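Local coordinates for protein Cys-Gly metallodipeptidase DUG1 (Saccharomyces cerevisiae, PDB 4G1P) that hydrolyses Cys-Gly dipeptides as a metal-dependent dipeptidase and serves as the catalytic component of the complex that degrades glutathione, at residues C218-T223 against F342-I347; Q222-G227 against R380-H385. One frame throughout, in Å; residues are numbered along the deposited sequence.

How the contacts relate
Contacts 1 and 2 flank one strand, 210-226, which 340-349 and 378-391 both join antiparallel; their centres are 8 Å apart, and Gln222 and Thr223 belong to both. Beyond the last pair of contact 2, Gln222 with Glu382, Tyr220 still binds strand 378-391, with probable hydrogen bonds from Ile384 N to Tyr220 O (2.6 Å) and from Tyr220 N to His385 O (2.8 Å). The pocket lies at this end of the sheet. Cys218 of contact 1 has its side chain about 4 Å from the bound cysteine, which His385 of contact 2 also touches. Both contacts reach the second subunit.

Contact 1: C218-T223 against F342-I347; sequences CNYYQT and FGKFSI
The Phe345 ring carries Tyr221 CB over one face, 3.8 Å from the ring centroid, a CH-pi contact, and has Thr223 OG1, itself hydrogen-bonded to Thr381, at its edge, 3.5 Å from Phe345 CE1. Tyr221 and Phe345 form a hydrogen-bonded antiparallel pair in the beta sheet of the lid domain of this M20 peptidase. Their planes, 29° apart, are slid so far that the rings barely overlap. Phe345 CG stands between its own backbone N and carbonyl carbon (chi1 68°), which swings the ring back across strand 218-223. Tyr221 OH is hydrogen-bonded to Thr359 OG1 of helix 355-371, while Leu358 of that helix packs on Tyr221 and Ile321 of strand 318-325 on Phe345.

On the opposite side of the sheet the Tyr220 ring meets that of His322, and Ser346 CB approaches Tyr220 CD2 obliquely at 3.6 Å. Tyr220 OH passes Lys344 CB but spends its hydrogen bond on Lys334 O of the second subunit, so this part of the face lies at the dimer interface. Lys344 and Gln222 run side by side from a non-hydrogen-bonded pair, Gln222 OE1 reaching Lys344 CE at 3.6 Å while its NE2 is hydrogen-bonded to Glu382. Phe342 flanks the same amide, its plane turned 40° from it. The lysine ammonium goes on to a salt bridge with Glu325, and Ser346 OG is hydrogen-bonded to His322 NE2, tying the next strand of the sheet to this one.

Six backbone bonds in three reciprocal pairs fix the register, Asn219 with Ile347, Tyr221 with Phe345 and Thr223 with Gly343. At the pocket end Cys218, which touches the bound cysteine, adds a CA-H...O contact to Ile347 O. At the far end Thr223 N meets a lone pair of Gly343 O in the carbonyl plane, at 2.9 Å.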
# COMPACT_ATOMS: atom_id res chain seq x y z
N CYS A 218 -0.34 22.20 9.18
CA CYS A 218 0.05 20.88 8.73
C CYS A 218 0.99 20.95 7.52
O CYS A 218 0.68 21.57 6.50
CB CYS A 218 -1.19 20.02 8.42
SG CYS A 218 -0.79 18.27 8.06
N ASN A 219 2.15 20.32 7.66
CA ASN A 219 3.08 20.20 6.54
C ASN A 219 3.20 18.74 6.16
O ASN A 219 3.60 17.90 6.98
CB ASN A 219 4.44 20.80 6.90
CG ASN A 219 4.46 22.32 6.81
OD1 ASN A 219 3.42 22.97 6.95
ND2 ASN A 219 5.63 22.89 6.55
N TYR A 220 2.83 18.41 4.93
CA TYR A 220 2.81 17.02 4.53
C TYR A 220 3.96 16.73 3.58
O TYR A 220 4.10 17.38 2.53
CB TYR A 220 1.47 16.66 3.88
CG TYR A 220 1.13 15.20 3.96
CD1 TYR A 220 1.77 14.27 3.15
CD2 TYR A 220 0.16 14.74 4.83
CE1 TYR A 220 1.46 12.93 3.22
CE2 TYR A 220 -0.16 13.40 4.90
CZ TYR A 220 0.50 12.49 4.09
OH TYR A 220 0.18 11.16 4.14
N TYR A 221 4.79 15.77 3.97
CA TYR A 221 6.01 15.45 3.22
C TYR A 221 6.02 14.04 2.65
O TYR A 221 5.36 13.12 3.17
CB TYR A 221 7.26 15.65 4.09
CG TYR A 221 7.42 17.06 4.60
CD1 TYR A 221 7.93 18.05 3.80
CD2 TYR A 221 7.03 17.39 5.89
CE1 TYR A 221 8.07 19.35 4.26
CE2 TYR A 221 7.16 18.68 6.37
CZ TYR A 221 7.67 19.66 5.54
OH TYR A 221 7.81 20.95 6.01
N GLN A 222 6.77 13.87 1.57
CA GLN A 222 7.09 12.54 1.07
C GLN A 222 8.59 12.44 0.84
O GLN A 222 9.19 13.31 0.19
CB GLN A 222 6.30 12.20 -0.21
CG GLN A 222 6.59 13.08 -1.40
CD GLN A 222 5.78 12.69 -2.62
OE1 GLN A 222 4.94 11.80 -2.57
NE2 GLN A 222 6.04 13.36 -3.74
N THR A 223 9.19 11.40 1.40
CA THR A 223 10.60 11.13 1.14
C THR A 223 10.71 10.09 0.03
O THR A 223 10.17 8.99 0.17
CB THR A 223 11.34 10.64 2.41
OG1 THR A 223 11.51 11.74 3.31
CG2 THR A 223 12.71 10.10 2.06
N PHE A 342 7.93 5.94 -1.72
CA PHE A 342 7.64 7.27 -1.20
C PHE A 342 7.16 7.10 0.23
O PHE A 342 6.10 6.50 0.46
CB PHE A 342 6.53 7.96 -1.99
CG PHE A 342 6.76 8.00 -3.48
CD1 PHE A 342 6.65 6.85 -4.26
CD2 PHE A 342 7.02 9.20 -4.12
CE1 PHE A 342 6.83 6.89 -5.63
CE2 PHE A 342 7.21 9.25 -5.50
CZ PHE A 342 7.12 8.09 -6.26
N GLY A 343 7.94 7.59 1.19
CA GLY A 343 7.53 7.56 2.58
C GLY A 343 6.67 8.78 2.92
O GLY A 343 7.07 9.91 2.65
N LYS A 344 5.51 8.54 3.51
CA LYS A 344 4.56 9.61 3.81
C LYS A 344 4.59 9.99 5.30
O LYS A 344 4.44 9.14 6.18
CB LYS A 344 3.15 9.20 3.39
CG LYS A 344 3.04 8.74 1.93
CD LYS A 344 3.35 9.87 0.97
CE LYS A 344 3.31 9.43 -0.47
NZ LYS A 344 2.00 8.87 -0.84
N PHE A 345 4.80 11.27 5.57
CA PHE A 345 4.76 11.78 6.95
C PHE A 345 4.41 13.27 7.02
O PHE A 345 4.76 14.07 6.14
CB PHE A 345 6.09 11.50 7.67
CG PHE A 345 7.24 12.30 7.14
CD1 PHE A 345 7.91 11.90 5.99
CD2 PHE A 345 7.67 13.45 7.78
CE1 PHE A 345 8.97 12.64 5.50
CE2 PHE A 345 8.73 14.19 7.28
CZ PHE A 345 9.38 13.78 6.15
N SER A 346 3.70 13.66 8.07
CA SER A 346 3.34 15.06 8.22
C SER A 346 3.68 15.62 9.61
O SER A 346 3.80 14.87 10.60
CB SER A 346 1.87 15.28 7.90
OG SER A 346 1.07 14.43 8.69
N ILE A 347 3.86 16.93 9.66
CA ILE A 347 4.10 17.61 10.92
C ILE A 347 2.98 18.61 11.20
O ILE A 347 2.61 19.43 10.34
CB ILE A 347 5.45 18.34 10.91
CG1 ILE A 347 6.59 17.33 10.64
CG2 ILE A 347 5.66 19.05 12.23
CD1 ILE A 347 7.98 17.96 10.48

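Contact 2: Q222-G227 against R380-H385; sequences QTIIEG and RTELIH
Ile384 leans on Gln222 from a classic beta bulge, in which it and His385 both face Tyr220. Its backbone (phi -92°, psi -49°) departs from the extended form. Its side chain crosses that of Gln222 at about a right angle, CD1 of Ile384 lying 3.7 Å from Gln222 CB. Glu382 runs alongside Gln222 in the same direction, and Gln222 NE2 donates to Glu382 OE2 at 2.6 Å. The bond is bent, 137° at the hydrogen; the oxygen lies in the amide plane, yet the donor stands above the carboxylate plane. With an alanine here in place of Gln222, Glu382 OE2 would probably lose this donor and a gap would open beside Ile384 CD1.

Next on that face, Ile224 CD1 covers one face of the Arg380 guanidinium, 3.5 Å from NH2, where the extended arginine chain runs beside the isoleucine. The other face pairs Thr223 OG1 with Thr381 OG1, a hydrogen bond in which either hydroxyl may donate. Reciprocal backbone bonds join Gln222 with Glu382 and Ile224 with Arg380; Ile224 N to Arg380 O measures 2.7 Å.

In the lid-domain sheet this pairing holds strand 378-391 to strand 210-226, which pairs with 340-349 along its other edge here. The threonine face packs on Val362 and Cys366 of helix 355-371, with Leu248 of helix 244-252 against Thr223.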
# COMPACT_ATOMS: atom_id res chain seq x y z
N GLN A 222 6.77 13.87 1.57
CA GLN A 222 7.09 12.54 1.07
C GLN A 222 8.59 12.44 0.84
O GLN A 222 9.19 13.31 0.19
CB GLN A 222 6.30 12.20 -0.21
CG GLN A 222 6.59 13.08 -1.40
CD GLN A 222 5.78 12.69 -2.62
OE1 GLN A 222 4.94 11.80 -2.57
NE2 GLN A 222 6.04 13.36 -3.74
N THR A 223 9.19 11.40 1.40
CA THR A 223 10.60 11.13 1.14
C THR A 223 10.71 10.09 0.03
O THR A 223 10.17 8.99 0.17
CB THR A 223 11.34 10.64 2.41
OG1 THR A 223 11.51 11.74 3.31
CG2 THR A 223 12.71 10.10 2.06
N ILE A 224 11.38 10.45 -1.06
CA ILE A 224 11.46 9.58 -2.23
C ILE A 224 12.84 8.94 -2.38
O ILE A 224 13.84 9.63 -2.48
CB ILE A 224 11.13 10.34 -3.52
CG1 ILE A 224 9.95 11.29 -3.28
CG2 ILE A 224 10.82 9.36 -4.63
CD1 ILE A 224 9.60 12.16 -4.48
N ILE A 225 12.87 7.61 -2.38
CA ILE A 225 14.11 6.87 -2.57
C ILE A 225 13.99 5.93 -3.76
O ILE A 225 13.06 5.10 -3.82
CB ILE A 225 14.49 6.07 -1.33
CG1 ILE A 225 14.71 7.00 -0.15
CG2 ILE A 225 15.75 5.27 -1.57
CD1 ILE A 225 15.01 6.28 1.15
N GLU A 226 14.92 6.07 -4.71
CA GLU A 226 14.91 5.32 -5.95
C GLU A 226 16.24 4.61 -6.16
O GLU A 226 17.30 5.14 -5.79
CB GLU A 226 14.65 6.26 -7.13
CG GLU A 226 14.74 5.58 -8.47
CD GLU A 226 14.24 6.46 -9.61
OE1 GLU A 226 14.54 7.67 -9.58
OE2 GLU A 226 13.54 5.93 -10.52
N GLY A 227 16.19 3.40 -6.72
CA GLY A 227 17.38 2.59 -6.98
C GLY A 227 17.42 2.00 -8.39
O GLY A 227 17.83 2.66 -9.33
N ARG A 380 15.49 12.12 -1.94
CA ARG A 380 15.11 13.50 -1.75
C ARG A 380 13.75 13.57 -1.07
O ARG A 380 12.92 12.66 -1.21
CB ARG A 380 15.09 14.24 -3.08
CG ARG A 380 13.94 13.90 -3.95
CD ARG A 380 14.06 14.60 -5.27
NE ARG A 380 13.01 14.19 -6.18
CZ ARG A 380 11.78 14.69 -6.17
NH1 ARG A 380 11.45 15.61 -5.26
NH2 ARG A 380 10.87 14.26 -7.04
N THR A 381 13.54 14.65 -0.33
CA THR A 381 12.31 14.83 0.42
C THR A 381 11.59 16.08 -0.05
O THR A 381 12.18 17.15 -0.15
CB THR A 381 12.60 14.87 1.92
OG1 THR A 381 12.96 13.55 2.36
CG2 THR A 381 11.37 15.32 2.72
N GLU A 382 10.31 15.94 -0.36
CA GLU A 382 9.58 17.08 -0.86
C GLU A 382 8.26 17.32 -0.14
O GLU A 382 7.67 16.41 0.46
CB GLU A 382 9.39 16.98 -2.37
CG GLU A 382 8.22 16.14 -2.82
CD GLU A 382 8.29 15.87 -4.31
OE1 GLU A 382 9.34 16.17 -4.91
OE2 GLU A 382 7.30 15.35 -4.88
N LEU A 383 7.82 18.57 -0.18
CA LEU A 383 6.61 18.97 0.50
C LEU A 383 5.45 18.67 -0.43
O LEU A 383 5.50 18.98 -1.62
CB LEU A 383 6.69 20.46 0.83
CG LEU A 383 5.46 21.18 1.38
CD1 LEU A 383 5.22 20.81 2.82
CD2 LEU A 383 5.59 22.68 1.21
N ILE A 384 4.40 18.05 0.09
CA ILE A 384 3.22 17.81 -0.74
C ILE A 384 2.21 18.95 -0.59
O ILE A 384 1.72 19.47 -1.58
CB ILE A 384 2.54 16.49 -0.42
CG1 ILE A 384 3.50 15.33 -0.68
CG2 ILE A 384 1.26 16.38 -1.25
CD1 ILE A 384 3.00 13.96 -0.24
N HIS A 385 1.90 19.32 0.65
CA HIS A 385 1.10 20.51 0.91
C HIS A 385 1.39 21.10 2.28
O HIS A 385 1.85 20.40 3.19
CB HIS A 385 -0.40 20.24 0.71
CG HIS A 385 -1.02 19.37 1.76
ND1 HIS A 385 -1.67 18.19 1.45
CD2 HIS A 385 -1.14 19.53 3.10
CE1 HIS A 385 -2.14 17.65 2.57
NE2 HIS A 385 -1.83 18.44 3.58